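Local coordinates for protein phosphoheptose isomerase (Neisseria gonorrhoeae, PDB 5I01) that catalyses, with a bound zinc ion, the isomerization of sedoheptulose 7-phosphate to D-glycero-D-manno-heptose 7-phosphate, the first step of heptose biosynthesis, at residues 100-103 with 104-107. The protein carries 1 engineered substitution. Residues are numbered along the deposited sequence; the frame is centred on the assembly and turned at random.
Sequences FDHV and FSKQ
Val103 and Phe104 project in the same direction at the turn that leads from the loop after helix 88-97 into helix 105-111. The CG2 methyl of Val103 sits over the centre of the Phe104 ring, 4.0 Å from the centroid and only 11° off the ring normal, a CH-pi contact. It takes that place because CG1 is anti to the carbonyl carbon (chi1 -64°), which leaves CG2 between the backbone N and that carbon. The same methyl also touches one face of the Phe100 ring, off-centre and near the ring's margin. Leu91 and Ile94 of helix 88-97 back Val103, Asn129 of helix 128-139 touches both phenylalanines, and Asn54, a predicted substrate-binding residue, meets both rings.

Two donors hold the turn. Lys106 N reaches His102 O at 3.2 Å, an i to i+4 backbone bond. One residue on, the Gln107 amide bonds from NE2 to Val103 O at 2.9 Å, nearly straight at 169°, with Val103 O lying nearly in the plane of the Gln107 amide, on a chain extended beyond CG; NE2 also donates to Leu84 O.

The looser side lies at the partly exposed Asp101, His102 and Lys106. Ser105 OG, though buried, only brushes the edge of the His102 ring, 4.0 Å from ND1. A water accepts from Ser105 N at 2.9 Å; its approach to Asp101 O is short and doubtful. Lys106 lays its CG beside His102 O, then bends at chi3 and chi4; NZ forms a salt bridge with Glu78 of a third subunit. The carbonyls of His102 and Val103 at the helix entrance are thus satisfied by a main-chain N-H and a side-chain amide, while the apolar face packs beside the predicted substrate pocket.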
loop_
_atom_site.group_PDB
_atom_site.type_symbol
_atom_site.label_atom_id
_atom_site.label_comp_id
_atom_site.label_asym_id
_atom_site.label_seq_id
_atom_site.Cartn_x
_atom_site.Cartn_y
_atom_site.Cartn_z
ATOM N N PHE A 100 -10.573 8.625 11.930
ATOM C CA PHE A 100 -10.575 7.364 11.185
ATOM C C PHE A 100 -11.894 7.043 10.464
ATOM O O PHE A 100 -11.884 6.363 9.443
ATOM C CB PHE A 100 -10.164 6.192 12.084
ATOM C CG PHE A 100 -9.909 4.916 11.323
ATOM C CD1 PHE A 100 -8.828 4.815 10.447
ATOM C CD2 PHE A 100 -10.763 3.830 11.451
ATOM C CE1 PHE A 100 -8.599 3.649 9.727
ATOM C CE2 PHE A 100 -10.535 2.661 10.739
ATOM C CZ PHE A 100 -9.450 2.572 9.880
ATOM N N ASP A 101 -13.011 7.560 10.967
ATOM C CA ASP A 101 -14.329 7.259 10.399
ATOM C C ASP A 101 -14.612 7.936 9.039
ATOM O O ASP A 101 -15.613 7.617 8.394
ATOM C CB ASP A 101 -15.429 7.606 11.417
ATOM C CG ASP A 101 -15.266 6.858 12.766
ATOM O OD1 ASP A 101 -14.363 5.982 12.910
ATOM O OD2 ASP A 101 -16.056 7.166 13.694
ATOM N N HIS A 102 -13.742 8.859 8.618
ATOM C CA HIS A 102 -13.871 9.542 7.338
ATOM C C HIS A 102 -12.836 9.087 6.290
ATOM O O HIS A 102 -12.750 9.686 5.218
ATOM C CB HIS A 102 -13.748 11.058 7.553
ATOM C CG HIS A 102 -14.619 11.586 8.655
ATOM N ND1 HIS A 102 -15.968 11.822 8.493
ATOM C CD2 HIS A 102 -14.334 11.910 9.940
ATOM C CE1 HIS A 102 -16.474 12.271 9.626
ATOM N NE2 HIS A 102 -15.504 12.334 10.520
ATOM N N VAL A 103 -12.060 8.037 6.577
ATOM C CA VAL A 103 -11.010 7.605 5.643
ATOM C C VAL A 103 -11.518 7.103 4.297
ATOM O O VAL A 103 -10.824 7.249 3.301
ATOM C CB VAL A 103 -10.005 6.582 6.238
ATOM C CG1 VAL A 103 -9.219 7.212 7.387
ATOM C CG2 VAL A 103 -10.677 5.268 6.633
ATOM N N PHE A 104 -12.711 6.516 4.269
ATOM C CA PHE A 104 -13.333 6.053 3.010
ATOM C C PHE A 104 -14.320 7.079 2.435
ATOM O O PHE A 104 -14.326 7.334 1.224
ATOM C CB PHE A 104 -14.038 4.702 3.213
ATOM C CG PHE A 104 -13.136 3.604 3.743
ATOM C CD1 PHE A 104 -11.822 3.459 3.292
ATOM C CD2 PHE A 104 -13.613 2.692 4.675
ATOM C CE1 PHE A 104 -11.012 2.450 3.781
ATOM C CE2 PHE A 104 -12.806 1.675 5.165
ATOM C CZ PHE A 104 -11.509 1.552 4.717
ATOM N N SER A 105 -15.137 7.672 3.296
ATOM C CA SER A 105 -16.098 8.693 2.870
ATOM C C SER A 105 -15.475 9.914 2.166
ATOM O O SER A 105 -16.115 10.500 1.312
ATOM C CB SER A 105 -16.953 9.159 4.056
ATOM O OG SER A 105 -16.238 10.077 4.864
ATOM N N LYS A 106 -14.246 10.301 2.514
ATOM C CA LYS A 106 -13.577 11.426 1.836
ATOM C C LYS A 106 -13.079 11.070 0.433
ATOM O O LYS A 106 -13.138 11.890 -0.486
ATOM C CB LYS A 106 -12.429 11.982 2.684
ATOM C CG LYS A 106 -12.901 12.772 3.901
ATOM C CD LYS A 106 -11.813 13.656 4.482
ATOM C CE LYS A 106 -11.584 14.925 3.659
ATOM N NZ LYS A 106 -12.727 15.881 3.724
ATOM N N GLN A 107 -12.584 9.849 0.269
ATOM C CA GLN A 107 -12.180 9.364 -1.053
ATOM C C GLN A 107 -13.374 9.160 -1.998
ATOM O O GLN A 107 -13.241 9.328 -3.214
ATOM C CB GLN A 107 -11.366 8.081 -0.928
ATOM C CG GLN A 107 -10.037 8.275 -0.220
ATOM C CD GLN A 107 -9.260 6.984 -0.126
ATOM O OE1 GLN A 107 -8.673 6.517 -1.114
ATOM N NE2 GLN A 107 -9.262 6.381 1.060
HETATM O O HOH W 1 -15.129 6.774 6.081
#